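Local coordinates for protein NAD-dependent L-serine dehydrogenase (Pseudomonas aeruginosa, PDB 3OBB) that catalyses the NAD-dependent oxidation of L-serine and methyl-L-serine, working as a homotetramer built as a dimer of dimers, at residues M3-F8 against L28-D33; V63-P68 against V93-T98; E219-W224 against D286-Q291. One frame throughout, in Å; residues are numbered along the deposited sequence.

How the contacts relate
Contacts 1 and 2 belong to one sheet of the NAD-binding domain. Strands 5-9 and 62-65 are neighbours in it, and Ala-7 O lies 2.9 Å from Ile-64 N, a probable hydrogen bond. Contact 1 lies toward one side of the sheet and is partly buried, with Leu-28 exposed. Contact 2 is buried and adds a serine-glutamate network at the ends of the strands. Contact 3 sits across the chain's centre, in the helical C-terminal part, with its centre about 27 Å from that of contact 2. It is buried too, but it joins loops and a 3-10 turn. Backbone pairing dominates contact 1, whereas side chains and a water carry contact 3.

Contact 1: M3-F8 against L28-D33; sequences MKQIAF and LLNVFD
Leu-29 packs against Ile-6 and Phe-8 where the first two strands of the Rossmann fold run side by side. Strand 5-9, helix 15-24 and strand 28-32 form a beta-alpha-beta unit. The two strand segments are parallel, 20° apart in direction. Four backbone bonds join them. Ile-6 N donates to Leu-28 O at 2.9 Å, and Asn-30 N donates to Ile-6 O at 3.0 Å. Phe-8 N then reaches Asn-30 O at 3.0 Å. Phe-32 N closes the row on Phe-8 O at 3.1 Å.

The side chain of Leu-29 can be followed outward. Its CB lies 4.0 Å from Ile-6 O. With chi1 at -55°, CG stands beside the backbone N of Leu-29, and the two methyls part beyond it. CD2 meets Ile-6 CB at 3.6 Å, with the two side chains alongside each other and pointing the same way. CD1 reaches Phe-8 CB at 4.1 Å and approaches the Phe-8 ring obliquely. Helix 15-24 covers this apolar face. Its Ala-19 touches both Leu-29 and Phe-8.

Gln-5, Ala-7, Leu-28 and Asn-30 point to the other face. The side chains of Gln-5 and Asn-30 cross at about a right angle, yet their amide planes differ by just 6°.

Both segments fall almost wholly within the NAD(+)-binding stretch. Asp-33 follows the second strand. An acid there is consistent with NAD preference, as in other Rossmann dehydrogenases. Its OD1 accepts a bond from Leu-11 N in the glycine-rich loop. Gln-5 NE2 comes to 2.7 Å from Asn-30 OD1, but the angle is too poor for a hydrogen bond. NE2 makes a weak one to Ile-6 O instead.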
HETATM    1  N   MSE A   3      -2.709 -24.765  47.758  1.00 65.46           N
HETATM    2  CA  MSE A   3      -3.767 -24.064  46.969  1.00 66.04           C
HETATM    3  C   MSE A   3      -4.336 -24.955  45.858  1.00 64.10           C
HETATM    4  O   MSE A   3      -4.758 -26.086  46.102  1.00 64.12           O
HETATM    5  CB  MSE A   3      -3.224 -22.764  46.363  1.00 66.02           C
HETATM    6  CG  MSE A   3      -2.782 -21.716  47.365  1.00 67.12           C
HETATM    7 SE   MSE A   3      -3.657 -20.005  46.979  0.60 70.39          SE
HETATM    8  CE  MSE A   3      -4.772 -19.908  48.604  1.00 68.06           C
ATOM      9  N   LYS A   4      -4.359 -24.421  44.641  1.00 89.93           N
ATOM     10  CA  LYS A   4      -4.713 -25.210  43.466  1.00 87.55           C
ATOM     11  C   LYS A   4      -3.414 -25.687  42.783  1.00 83.46           C
ATOM     12  O   LYS A   4      -2.390 -24.981  42.809  1.00 80.33           O
ATOM     13  CB  LYS A   4      -5.606 -24.395  42.511  1.00 85.77           C
ATOM     14  CG  LYS A   4      -6.660 -23.526  43.216  1.00 86.92           C
ATOM     15  CD  LYS A   4      -7.265 -22.503  42.275  1.00 84.90           C
ATOM     16  CE  LYS A   4      -7.451 -21.148  42.980  1.00 85.66           C
ATOM     17  NZ  LYS A   4      -7.729 -19.994  42.061  1.00 79.18           N
ATOM     18  N   GLN A   5      -3.451 -26.902  42.230  1.00 82.34           N
ATOM     19  CA  GLN A   5      -2.360 -27.412  41.409  1.00 77.89           C
ATOM     20  C   GLN A   5      -2.482 -26.941  39.945  1.00 73.51           C
ATOM     21  O   GLN A   5      -3.423 -27.316  39.232  1.00 74.22           O
ATOM     22  CB  GLN A   5      -2.303 -28.936  41.481  1.00 81.45           C
ATOM     23  CG  GLN A   5      -1.177 -29.569  40.670  1.00 78.94           C
ATOM     24  CD  GLN A   5       0.195 -29.321  41.269  1.00 76.15           C
ATOM     25  OE1 GLN A   5       0.481 -29.706  42.407  1.00 76.16           O
ATOM     26  NE2 GLN A   5       1.057 -28.679  40.498  1.00 71.51           N
ATOM     27  N   ILE A   6      -1.520 -26.125  39.512  1.00 67.65           N
ATOM     28  CA  ILE A   6      -1.459 -25.629  38.133  1.00 62.76           C
ATOM     29  C   ILE A   6      -0.405 -26.391  37.320  1.00 60.64           C
ATOM     30  O   ILE A   6       0.692 -26.641  37.811  1.00 60.31           O
ATOM     31  CB  ILE A   6      -1.147 -24.110  38.092  1.00 59.84           C
ATOM     32  CG1 ILE A   6      -2.370 -23.263  38.459  1.00 61.18           C
ATOM     33  CG2 ILE A   6      -0.731 -23.676  36.695  1.00 56.12           C
ATOM     34  CD1 ILE A   6      -2.888 -23.414  39.883  1.00 65.99           C
ATOM     35  N   ALA A   7      -0.744 -26.786  36.097  1.00 58.26           N
ATOM     36  CA  ALA A   7       0.269 -27.219  35.150  1.00 55.91           C
ATOM     37  C   ALA A   7       0.547 -26.054  34.184  1.00 51.95           C
ATOM     38  O   ALA A   7      -0.393 -25.452  33.665  1.00 51.45           O
ATOM     39  CB  ALA A   7      -0.170 -28.466  34.403  1.00 58.03           C
ATOM     40  N   PHE A   8       1.821 -25.704  33.988  1.00 48.51           N
ATOM     41  CA  PHE A   8       2.197 -24.602  33.093  1.00 45.65           C
ATOM     42  C   PHE A   8       3.080 -25.163  31.979  1.00 44.91           C
ATOM     43  O   PHE A   8       4.184 -25.672  32.220  1.00 44.49           O
ATOM     44  CB  PHE A   8       2.907 -23.463  33.853  1.00 43.31           C
ATOM     45  CG  PHE A   8       2.744 -22.098  33.231  1.00 42.51           C
ATOM     46  CD1 PHE A   8       3.400 -21.755  32.048  1.00 38.87           C
ATOM     47  CD2 PHE A   8       1.956 -21.139  33.845  1.00 42.64           C
ATOM     48  CE1 PHE A   8       3.245 -20.495  31.480  1.00 39.36           C
ATOM     49  CE2 PHE A   8       1.813 -19.849  33.299  1.00 40.09           C
ATOM     50  CZ  PHE A   8       2.450 -19.528  32.113  1.00 39.06           C
ATOM     51  N   LEU A  28       0.919 -23.852  43.466  1.00 58.44           N
ATOM     52  CA  LEU A  28       1.843 -24.958  43.210  1.00 58.09           C
ATOM     53  C   LEU A  28       1.859 -25.218  41.710  1.00 56.19           C
ATOM     54  O   LEU A  28       0.795 -25.400  41.090  1.00 56.39           O
ATOM     55  CB  LEU A  28       1.400 -26.227  43.951  1.00 62.14           C
ATOM     56  CG  LEU A  28       1.011 -26.044  45.414  1.00 64.36           C
ATOM     57  CD1 LEU A  28       0.631 -27.372  46.012  1.00 70.26           C
ATOM     58  CD2 LEU A  28       2.156 -25.424  46.191  1.00 62.63           C
ATOM     59  N   LEU A  29       3.049 -25.238  41.118  1.00 53.03           N
ATOM     60  CA  LEU A  29       3.122 -25.459  39.682  1.00 51.08           C
ATOM     61  C   LEU A  29       3.944 -26.686  39.369  1.00 52.08           C
ATOM     62  O   LEU A  29       5.004 -26.880  39.948  1.00 51.34           O
ATOM     63  CB  LEU A  29       3.737 -24.251  38.948  1.00 47.62           C
ATOM     64  CG  LEU A  29       3.263 -22.777  39.016  1.00 45.84           C
ATOM     65  CD1 LEU A  29       3.495 -22.140  37.657  1.00 44.34           C
ATOM     66  CD2 LEU A  29       1.836 -22.538  39.423  1.00 45.24           C
ATOM     67  N   ASN A  30       3.440 -27.506  38.447  1.00 53.10           N
ATOM     68  CA  ASN A  30       4.274 -28.438  37.691  1.00 53.90           C
ATOM     69  C   ASN A  30       4.516 -27.795  36.353  1.00 50.83           C
ATOM     70  O   ASN A  30       3.570 -27.360  35.705  1.00 50.32           O
ATOM     71  CB  ASN A  30       3.578 -29.787  37.472  1.00 57.70           C
ATOM     72  CG  ASN A  30       3.013 -30.362  38.739  1.00 63.30           C
ATOM     73  OD1 ASN A  30       1.819 -30.694  38.807  1.00 69.12           O
ATOM     74  ND2 ASN A  30       3.848 -30.462  39.771  1.00 64.09           N
ATOM     75  N   VAL A  31       5.772 -27.735  35.925  1.00 49.70           N
ATOM     76  CA  VAL A  31       6.116 -27.015  34.695  1.00 46.45           C
ATOM     77  C   VAL A  31       6.752 -27.933  33.644  1.00 47.36           C
ATOM     78  O   VAL A  31       7.379 -28.946  33.973  1.00 49.52           O
ATOM     79  CB  VAL A  31       7.007 -25.764  34.971  1.00 44.30           C
ATOM     80  CG1 VAL A  31       6.271 -24.782  35.861  1.00 44.35           C
ATOM     81  CG2 VAL A  31       8.392 -26.128  35.592  1.00 42.71           C
ATOM     82  N   PHE A  32       6.553 -27.593  32.375  1.00 46.10           N
ATOM     83  CA  PHE A  32       7.271 -28.251  31.305  1.00 46.55           C
ATOM     84  C   PHE A  32       7.546 -27.269  30.199  1.00 44.40           C
ATOM     85  O   PHE A  32       6.699 -26.434  29.841  1.00 43.54           O
ATOM     86  CB  PHE A  32       6.555 -29.517  30.755  1.00 50.15           C
ATOM     87  CG  PHE A  32       7.385 -30.269  29.729  1.00 51.62           C
ATOM     88  CD1 PHE A  32       7.133 -30.121  28.358  1.00 52.93           C
ATOM     89  CD2 PHE A  32       8.461 -31.052  30.133  1.00 52.99           C
ATOM     90  CE1 PHE A  32       7.920 -30.791  27.405  1.00 53.58           C
ATOM     91  CE2 PHE A  32       9.256 -31.717  29.199  1.00 56.28           C
ATOM     92  CZ  PHE A  32       8.979 -31.579  27.825  1.00 56.18           C
ATOM     93  N   ASP A  33       8.759 -27.386  29.678  1.00 43.96           N
ATOM     94  CA  ASP A  33       9.208 -26.692  28.494  1.00 42.10           C
ATOM     95  C   ASP A  33      10.251 -27.565  27.797  1.00 44.12           C
ATOM     96  O   ASP A  33      10.854 -28.445  28.419  1.00 44.69           O
ATOM     97  CB  ASP A  33       9.843 -25.360  28.884  1.00 39.81           C
ATOM     98  CG  ASP A  33      10.112 -24.477  27.680  1.00 38.92           C
ATOM     99  OD1 ASP A  33       9.166 -23.796  27.217  1.00 36.06           O
ATOM    100  OD2 ASP A  33      11.263 -24.505  27.183  1.00 41.18           O
TER

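Contact 2: V63-P68 against V93-T98; sequences VISMLP and VLECST
Ile-64 and Leu-94 lie side by side and point the same way on two parallel strands of the Rossmann sheet. Ile-64 CG1 is 4.1 Å from Leu-94 CD2. Cys-96 SG continues this apolar face and touches Ile-64 CG2.

Ser-65 and Glu-95 point to the other face. The Glu-95 chain bends at chi2 (-46°), which swings its carboxylate across to Ser-65 and onward to Ser-97. Ser-65 OG donates to Glu-95 OE1 at 2.7 Å, on the anti lone pair. Ser-97 OG donates to the same oxygen at 2.9 Å, on the syn lone pair. Tyr-77 OH, from helix 70-78, also bonds Ser-65 OG. Ser-97 OG in turn accepts Leu-67 N at 2.7 Å, and this bond is almost straight (176°). The buried carboxylate oxygen thus links the end of one strand to Ser-97, and Ser-97 OG passes the link on to the backbone of Leu-67.

The loops after the strands carry Pro-68 and Thr-98 of the NAD(+) site, and Thr-98 OG1 bonds the active-site Lys-173 NZ. Backbone bonds pair the strands themselves, such as Leu-94 N to Val-63 O. Farther along, one water bridges the loops, donating to Pro-68 O at 3.1 Å and to Thr-98 O at 2.7 Å.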
ATOM      1  N   VAL A  63      -4.726 -26.010  33.685  1.00 55.92           N
ATOM      2  CA  VAL A  63      -3.625 -26.058  32.737  1.00 53.75           C
ATOM      3  C   VAL A  63      -3.546 -24.707  32.025  1.00 51.14           C
ATOM      4  O   VAL A  63      -4.543 -24.244  31.463  1.00 50.92           O
ATOM      5  CB  VAL A  63      -3.829 -27.161  31.686  1.00 55.79           C
ATOM      6  CG1 VAL A  63      -2.621 -27.253  30.782  1.00 53.69           C
ATOM      7  CG2 VAL A  63      -4.104 -28.508  32.360  1.00 57.99           C
ATOM      8  N   ILE A  64      -2.366 -24.080  32.079  1.00 48.80           N
ATOM      9  CA  ILE A  64      -2.093 -22.835  31.376  1.00 46.64           C
ATOM     10  C   ILE A  64      -0.976 -23.097  30.369  1.00 46.15           C
ATOM     11  O   ILE A  64       0.116 -23.500  30.775  1.00 47.33           O
ATOM     12  CB  ILE A  64      -1.619 -21.733  32.375  1.00 45.44           C
ATOM     13  CG1 ILE A  64      -2.594 -21.625  33.547  1.00 46.36           C
ATOM     14  CG2 ILE A  64      -1.381 -20.391  31.659  1.00 41.23           C
ATOM     15  CD1 ILE A  64      -2.109 -20.784  34.700  1.00 46.22           C
ATOM     16  N   SER A  65      -1.239 -22.908  29.074  1.00 44.85           N
ATOM     17  CA  SER A  65      -0.164 -22.981  28.102  1.00 44.18           C
ATOM     18  C   SER A  65       0.252 -21.584  27.611  1.00 43.14           C
ATOM     19  O   SER A  65      -0.531 -20.619  27.684  1.00 42.06           O
ATOM     20  CB  SER A  65      -0.456 -23.949  26.939  1.00 45.30           C
ATOM     21  OG  SER A  65      -1.763 -23.815  26.400  1.00 44.91           O
HETATM   22  N   MSE A  66       1.488 -21.488  27.130  1.00 42.98           N
HETATM   23  CA  MSE A  66       2.030 -20.260  26.567  1.00 43.54           C
HETATM   24  C   MSE A  66       3.200 -20.676  25.681  1.00 44.84           C
HETATM   25  O   MSE A  66       4.331 -20.805  26.141  1.00 45.25           O
HETATM   26  CB  MSE A  66       2.443 -19.298  27.701  1.00 41.48           C
HETATM   27  CG  MSE A  66       3.241 -18.059  27.300  1.00 43.06           C
HETATM   28 SE   MSE A  66       2.636 -17.106  25.730  0.60 42.30          SE
HETATM   29  CE  MSE A  66       3.994 -17.667  24.513  1.00 39.37           C
ATOM     30  N   LEU A  67       2.912 -20.918  24.409  1.00 47.36           N
ATOM     31  CA  LEU A  67       3.908 -21.440  23.465  1.00 50.44           C
ATOM     32  C   LEU A  67       4.126 -20.493  22.266  1.00 51.33           C
ATOM     33  O   LEU A  67       3.245 -19.675  21.941  1.00 50.78           O
ATOM     34  CB  LEU A  67       3.485 -22.836  22.969  1.00 52.08           C
ATOM     35  CG  LEU A  67       3.228 -23.933  24.007  1.00 54.00           C
ATOM     36  CD1 LEU A  67       2.461 -25.092  23.394  1.00 57.07           C
ATOM     37  CD2 LEU A  67       4.522 -24.428  24.637  1.00 55.92           C
ATOM     38  N   PRO A  68       5.287 -20.607  21.592  1.00 53.82           N
ATOM     39  CA  PRO A  68       5.579 -19.676  20.499  1.00 55.17           C
ATOM     40  C   PRO A  68       4.821 -19.888  19.152  1.00 58.02           C
ATOM     41  O   PRO A  68       4.530 -18.883  18.476  1.00 58.06           O
ATOM     42  CB  PRO A  68       7.103 -19.800  20.327  1.00 55.67           C
ATOM     43  CG  PRO A  68       7.564 -20.721  21.453  1.00 55.54           C
ATOM     44  CD  PRO A  68       6.405 -21.539  21.808  1.00 54.83           C
ATOM     45  N   VAL A  93      -8.865 -24.928  31.553  1.00 58.52           N
ATOM     46  CA  VAL A  93      -7.754 -24.723  30.625  1.00 56.08           C
ATOM     47  C   VAL A  93      -7.672 -23.253  30.207  1.00 52.64           C
ATOM     48  O   VAL A  93      -8.657 -22.684  29.759  1.00 51.69           O
ATOM     49  CB  VAL A  93      -7.838 -25.626  29.364  1.00 57.26           C
ATOM     50  CG1 VAL A  93      -6.560 -25.482  28.529  1.00 56.00           C
ATOM     51  CG2 VAL A  93      -8.037 -27.063  29.722  1.00 60.63           C
ATOM     52  N   LEU A  94      -6.495 -22.649  30.400  1.00 51.17           N
ATOM     53  CA  LEU A  94      -6.194 -21.287  29.936  1.00 48.73           C
ATOM     54  C   LEU A  94      -5.144 -21.339  28.823  1.00 46.97           C
ATOM     55  O   LEU A  94      -3.969 -21.536  29.099  1.00 47.29           O
ATOM     56  CB  LEU A  94      -5.689 -20.433  31.112  1.00 48.74           C
ATOM     57  CG  LEU A  94      -6.678 -19.803  32.130  1.00 50.84           C
ATOM     58  CD1 LEU A  94      -8.015 -20.504  32.188  1.00 52.31           C
ATOM     59  CD2 LEU A  94      -6.115 -19.621  33.547  1.00 48.71           C
ATOM     60  N   GLU A  95      -5.569 -21.203  27.570  1.00 45.84           N
ATOM     61  CA  GLU A  95      -4.651 -21.200  26.444  1.00 44.64           C
ATOM     62  C   GLU A  95      -4.306 -19.725  26.026  1.00 42.79           C
ATOM     63  O   GLU A  95      -5.144 -19.012  25.407  1.00 41.16           O
ATOM     64  CB  GLU A  95      -5.222 -22.021  25.283  1.00 45.87           C
ATOM     65  CG  GLU A  95      -4.173 -22.688  24.411  1.00 46.92           C
ATOM     66  CD  GLU A  95      -3.012 -21.737  24.036  1.00 45.77           C
ATOM     67  OE1 GLU A  95      -1.858 -21.934  24.521  1.00 42.81           O
ATOM     68  OE2 GLU A  95      -3.273 -20.793  23.262  1.00 41.74           O
ATOM     69  N   CYS A  96      -3.074 -19.317  26.364  1.00 41.02           N
ATOM     70  CA  CYS A  96      -2.639 -17.907  26.390  1.00 39.96           C
ATOM     71  C   CYS A  96      -1.627 -17.569  25.324  1.00 39.65           C
ATOM     72  O   CYS A  96      -1.104 -16.460  25.302  1.00 37.94           O
ATOM     73  CB  CYS A  96      -2.003 -17.533  27.732  1.00 39.30           C
ATOM     74  SG  CYS A  96      -3.065 -17.783  29.138  1.00 38.12           S
ATOM     75  N   SER A  97      -1.365 -18.524  24.440  1.00 41.19           N
ATOM     76  CA  SER A  97      -0.558 -18.256  23.268  1.00 41.31           C
ATOM     77  C   SER A  97      -1.335 -17.351  22.343  1.00 41.01           C
ATOM     78  O   SER A  97      -2.556 -17.210  22.462  1.00 41.56           O
ATOM     79  CB  SER A  97      -0.258 -19.561  22.532  1.00 42.57           C
ATOM     80  OG  SER A  97       0.399 -20.454  23.406  1.00 44.16           O
ATOM     81  N   THR A  98      -0.629 -16.768  21.393  1.00 41.32           N
ATOM     82  CA  THR A  98      -1.287 -16.054  20.326  1.00 41.28           C
ATOM     83  C   THR A  98      -1.315 -16.948  19.108  1.00 42.65           C
ATOM     84  O   THR A  98      -0.255 -17.313  18.560  1.00 43.47           O
ATOM     85  CB  THR A  98      -0.574 -14.718  20.026  1.00 40.80           C
ATOM     86  OG1 THR A  98      -0.664 -13.891  21.193  1.00 40.13           O
ATOM     87  CG2 THR A  98      -1.240 -14.003  18.855  1.00 40.24           C
TER
HETATM   88  O   HOH W   1       2.362 -16.802  19.156  1.00 52.19           O

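Contact 3: E219-W224 against D286-Q291; sequences EVYNPW and DFSVVQ
Tyr-221 and Asp-286 reach toward each other from opposite directions, the carboxylate carbon at the edge of the ring. They lie in the helical C-terminal domain of the 6-phosphogluconate dehydrogenase type. Here the segment after helix 216-220 packs on a 3-10 turn that follows helix 265-279.

Hydrogen bonds centre on the Asp-286 carboxylate. Tyr-221 OH donates to Asp-286 OD1 at 2.5 Å, from the syn side but 33° out of the carboxylate plane. OD1 also accepts Phe-241 N. The other oxygen is held within its own segment. Ser-288 N donates to Asp-286 OD2 at 2.9 Å and makes an Asx turn. Ser-288 OG reaches Asp-286 OD2 at 2.5 Å, nearly along its C-O axis. Four donors therefore fix the rotation of this buried carboxylate. A bound buffer molecule, probably from the crystallisation liquor, makes a weak hydrogen bond with Tyr-221 OH. Across the contact, Asn-222 makes a second Asx turn, its OD1 accepting Trp-224 N in the carbonyl plane.

A water adds another link. It donates to Asn-222 O at 2.9 Å and to Ser-288 OG at 2.8 Å.

Ring contacts are oblique. Phe-287 CE1 lies 3.5 Å from Tyr-221 CE2, with the ring planes at 51°. Phe-287 CZ stands over one face of the Tyr-221 ring, toward its rim.

Van der Waals packing fills the other end. Pro-223 CB faces Ser-288 CB. The Gln-291 chain bends at chi2 (63°), which turns its amide toward Pro-223 and Trp-224. Gln-291 NE2 bonds Ala-188 O of helix 168-196, the helix that carries the active-site Lys-173. This ties the turn to that long helix. Gln-291 OE1 sits 3.3 Å from Pro-223 CG. The Gln-291 CD atom rests 3.5 Å from Trp-224 CE3.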
ATOM      1  N   GLU A 219       3.408   7.715  23.081  1.00 31.59           N
ATOM      2  CA  GLU A 219       3.312   7.885  24.538  1.00 32.93           C
ATOM      3  C   GLU A 219       4.445   7.164  25.248  1.00 33.49           C
ATOM      4  O   GLU A 219       4.927   7.617  26.263  1.00 34.13           O
ATOM      5  CB  GLU A 219       1.966   7.358  25.068  1.00 32.86           C
ATOM      6  CG  GLU A 219       0.765   8.164  24.631  1.00 31.63           C
ATOM      7  CD  GLU A 219       0.650   9.472  25.407  1.00 37.44           C
ATOM      8  OE1 GLU A 219       0.223  10.493  24.836  1.00 38.95           O
ATOM      9  OE2 GLU A 219       0.965   9.488  26.596  1.00 38.62           O
ATOM     10  N   VAL A 220       4.866   6.022  24.707  1.00 34.14           N
ATOM     11  CA  VAL A 220       5.541   5.032  25.527  1.00 34.62           C
ATOM     12  C   VAL A 220       6.627   4.290  24.760  1.00 34.09           C
ATOM     13  O   VAL A 220       7.394   3.536  25.340  1.00 34.56           O
ATOM     14  CB  VAL A 220       4.400   4.140  26.175  1.00 36.56           C
ATOM     15  CG1 VAL A 220       4.515   2.639  25.933  1.00 35.53           C
ATOM     16  CG2 VAL A 220       4.071   4.575  27.661  1.00 37.62           C
ATOM     17  N   TYR A 221       6.742   4.524  23.453  1.00 32.50           N
ATOM     18  CA  TYR A 221       7.588   3.635  22.652  1.00 31.90           C
ATOM     19  C   TYR A 221       8.055   4.302  21.355  1.00 30.82           C
ATOM     20  O   TYR A 221       7.837   3.771  20.253  1.00 28.92           O
ATOM     21  CB  TYR A 221       6.761   2.409  22.302  1.00 31.06           C
ATOM     22  CG  TYR A 221       7.452   1.088  22.324  1.00 30.76           C
ATOM     23  CD1 TYR A 221       7.162   0.167  23.339  1.00 31.80           C
ATOM     24  CD2 TYR A 221       8.349   0.716  21.314  1.00 30.62           C
ATOM     25  CE1 TYR A 221       7.749  -1.058  23.376  1.00 33.78           C
ATOM     26  CE2 TYR A 221       8.972  -0.530  21.343  1.00 32.65           C
ATOM     27  CZ  TYR A 221       8.642  -1.428  22.366  1.00 34.16           C
ATOM     28  OH  TYR A 221       9.205  -2.688  22.413  1.00 32.15           O
ATOM     29  N   ASN A 222       8.691   5.460  21.487  1.00 30.76           N
ATOM     30  CA  ASN A 222       8.995   6.273  20.311  1.00 30.39           C
ATOM     31  C   ASN A 222      10.081   5.609  19.452  1.00 29.50           C
ATOM     32  O   ASN A 222      11.108   5.215  19.990  1.00 30.76           O
ATOM     33  CB  ASN A 222       9.375   7.700  20.743  1.00 30.65           C
ATOM     34  CG  ASN A 222       9.532   8.636  19.542  1.00 33.11           C
ATOM     35  OD1 ASN A 222      10.451   8.438  18.704  1.00 32.15           O
ATOM     36  ND2 ASN A 222       8.600   9.612  19.399  1.00 29.09           N
ATOM     37  N   PRO A 223       9.849   5.427  18.127  1.00 29.45           N
ATOM     38  CA  PRO A 223      10.857   4.732  17.296  1.00 28.47           C
ATOM     39  C   PRO A 223      12.134   5.488  16.914  1.00 29.01           C
ATOM     40  O   PRO A 223      13.039   4.879  16.334  1.00 28.97           O
ATOM     41  CB  PRO A 223      10.059   4.376  16.037  1.00 28.54           C
ATOM     42  CG  PRO A 223       9.084   5.485  15.925  1.00 26.90           C
ATOM     43  CD  PRO A 223       8.641   5.741  17.325  1.00 28.38           C
ATOM     44  N   TRP A 224      12.225   6.777  17.248  1.00 29.49           N
ATOM     45  CA  TRP A 224      13.390   7.629  16.883  1.00 28.90           C
ATOM     46  C   TRP A 224      14.459   7.634  17.969  1.00 29.45           C
ATOM     47  O   TRP A 224      14.159   8.002  19.107  1.00 29.73           O
ATOM     48  CB  TRP A 224      12.965   9.076  16.601  1.00 28.46           C
ATOM     49  CG  TRP A 224      14.042   9.826  15.844  1.00 29.19           C
ATOM     50  CD1 TRP A 224      15.084  10.528  16.379  1.00 31.78           C
ATOM     51  CD2 TRP A 224      14.191   9.913  14.427  1.00 29.50           C
ATOM     52  NE1 TRP A 224      15.853  11.074  15.378  1.00 30.62           N
ATOM     53  CE2 TRP A 224      15.342  10.684  14.172  1.00 29.96           C
ATOM     54  CE3 TRP A 224      13.487   9.376  13.343  1.00 28.86           C
ATOM     55  CZ2 TRP A 224      15.797  10.951  12.871  1.00 29.17           C
ATOM     56  CZ3 TRP A 224      13.940   9.646  12.057  1.00 29.56           C
ATOM     57  CH2 TRP A 224      15.088  10.419  11.838  1.00 30.47           C
ATOM     58  N   ASP A 286      14.004  -5.155  18.111  1.00 33.12           N
ATOM     59  CA  ASP A 286      12.700  -4.665  18.538  1.00 32.68           C
ATOM     60  C   ASP A 286      11.912  -4.156  17.314  1.00 32.14           C
ATOM     61  O   ASP A 286      12.499  -3.558  16.399  1.00 31.49           O
ATOM     62  CB  ASP A 286      12.850  -3.531  19.544  1.00 32.27           C
ATOM     63  CG  ASP A 286      11.518  -2.858  19.825  1.00 34.05           C
ATOM     64  OD1 ASP A 286      10.698  -3.503  20.546  1.00 33.37           O
ATOM     65  OD2 ASP A 286      11.276  -1.725  19.288  1.00 29.76           O
ATOM     66  N   PHE A 287      10.594  -4.369  17.300  1.00 31.76           N
ATOM     67  CA  PHE A 287       9.797  -4.055  16.112  1.00 31.28           C
ATOM     68  C   PHE A 287       9.863  -2.567  15.721  1.00 30.83           C
ATOM     69  O   PHE A 287       9.593  -2.236  14.584  1.00 31.92           O
ATOM     70  CB  PHE A 287       8.332  -4.534  16.273  1.00 30.52           C
ATOM     71  CG  PHE A 287       7.519  -3.714  17.251  1.00 30.70           C
ATOM     72  CD1 PHE A 287       7.889  -3.633  18.604  1.00 32.30           C
ATOM     73  CD2 PHE A 287       6.405  -2.982  16.810  1.00 29.17           C
ATOM     74  CE1 PHE A 287       7.132  -2.870  19.514  1.00 32.33           C
ATOM     75  CE2 PHE A 287       5.637  -2.222  17.698  1.00 28.92           C
ATOM     76  CZ  PHE A 287       5.996  -2.157  19.050  1.00 29.80           C
ATOM     77  N   SER A 288      10.219  -1.660  16.641  1.00 30.80           N
ATOM     78  CA  SER A 288      10.381  -0.245  16.247  1.00 29.81           C
ATOM     79  C   SER A 288      11.574   0.015  15.307  1.00 29.49           C
ATOM     80  O   SER A 288      11.719   1.115  14.777  1.00 29.83           O
ATOM     81  CB  SER A 288      10.345   0.715  17.464  1.00 29.34           C
ATOM     82  OG  SER A 288      11.495   0.605  18.281  1.00 30.00           O
ATOM     83  N   VAL A 289      12.389  -1.012  15.072  1.00 30.05           N
ATOM     84  CA  VAL A 289      13.485  -1.004  14.080  1.00 30.82           C
ATOM     85  C   VAL A 289      12.978  -0.659  12.667  1.00 31.40           C
ATOM     86  O   VAL A 289      13.757  -0.247  11.775  1.00 32.11           O
ATOM     87  CB  VAL A 289      14.264  -2.348  14.084  1.00 31.63           C
ATOM     88  CG1 VAL A 289      13.491  -3.462  13.300  1.00 31.19           C
ATOM     89  CG2 VAL A 289      15.673  -2.155  13.537  1.00 29.47           C
ATOM     90  N   VAL A 290      11.657  -0.729  12.502  1.00 30.57           N
ATOM     91  CA  VAL A 290      11.028  -0.277  11.269  1.00 29.98           C
ATOM     92  C   VAL A 290      11.471   1.159  10.953  1.00 30.36           C
ATOM     93  O   VAL A 290      11.494   1.536   9.792  1.00 31.11           O
ATOM     94  CB  VAL A 290       9.471  -0.464  11.346  1.00 30.42           C
ATOM     95  CG1 VAL A 290       8.811   0.599  12.228  1.00 26.14           C
ATOM     96  CG2 VAL A 290       8.826  -0.531   9.961  1.00 30.32           C
ATOM     97  N   GLN A 291      11.838   1.934  11.988  1.00 29.50           N
ATOM     98  CA  GLN A 291      12.418   3.285  11.826  1.00 29.24           C
ATOM     99  C   GLN A 291      13.530   3.339  10.773  1.00 29.92           C
ATOM    100  O   GLN A 291      13.644   4.312  10.050  1.00 30.53           O
ATOM    101  CB  GLN A 291      12.939   3.853  13.175  1.00 29.09           C
ATOM    102  CG  GLN A 291      13.287   5.380  13.149  1.00 29.25           C
ATOM    103  CD  GLN A 291      12.066   6.255  12.863  1.00 28.34           C
ATOM    104  OE1 GLN A 291      11.344   6.646  13.772  1.00 28.95           O
ATOM    105  NE2 GLN A 291      11.840   6.567  11.597  1.00 29.46           N
TER
HETATM  106  O   HOH W   2      11.778   2.388  20.378  1.00 28.88           O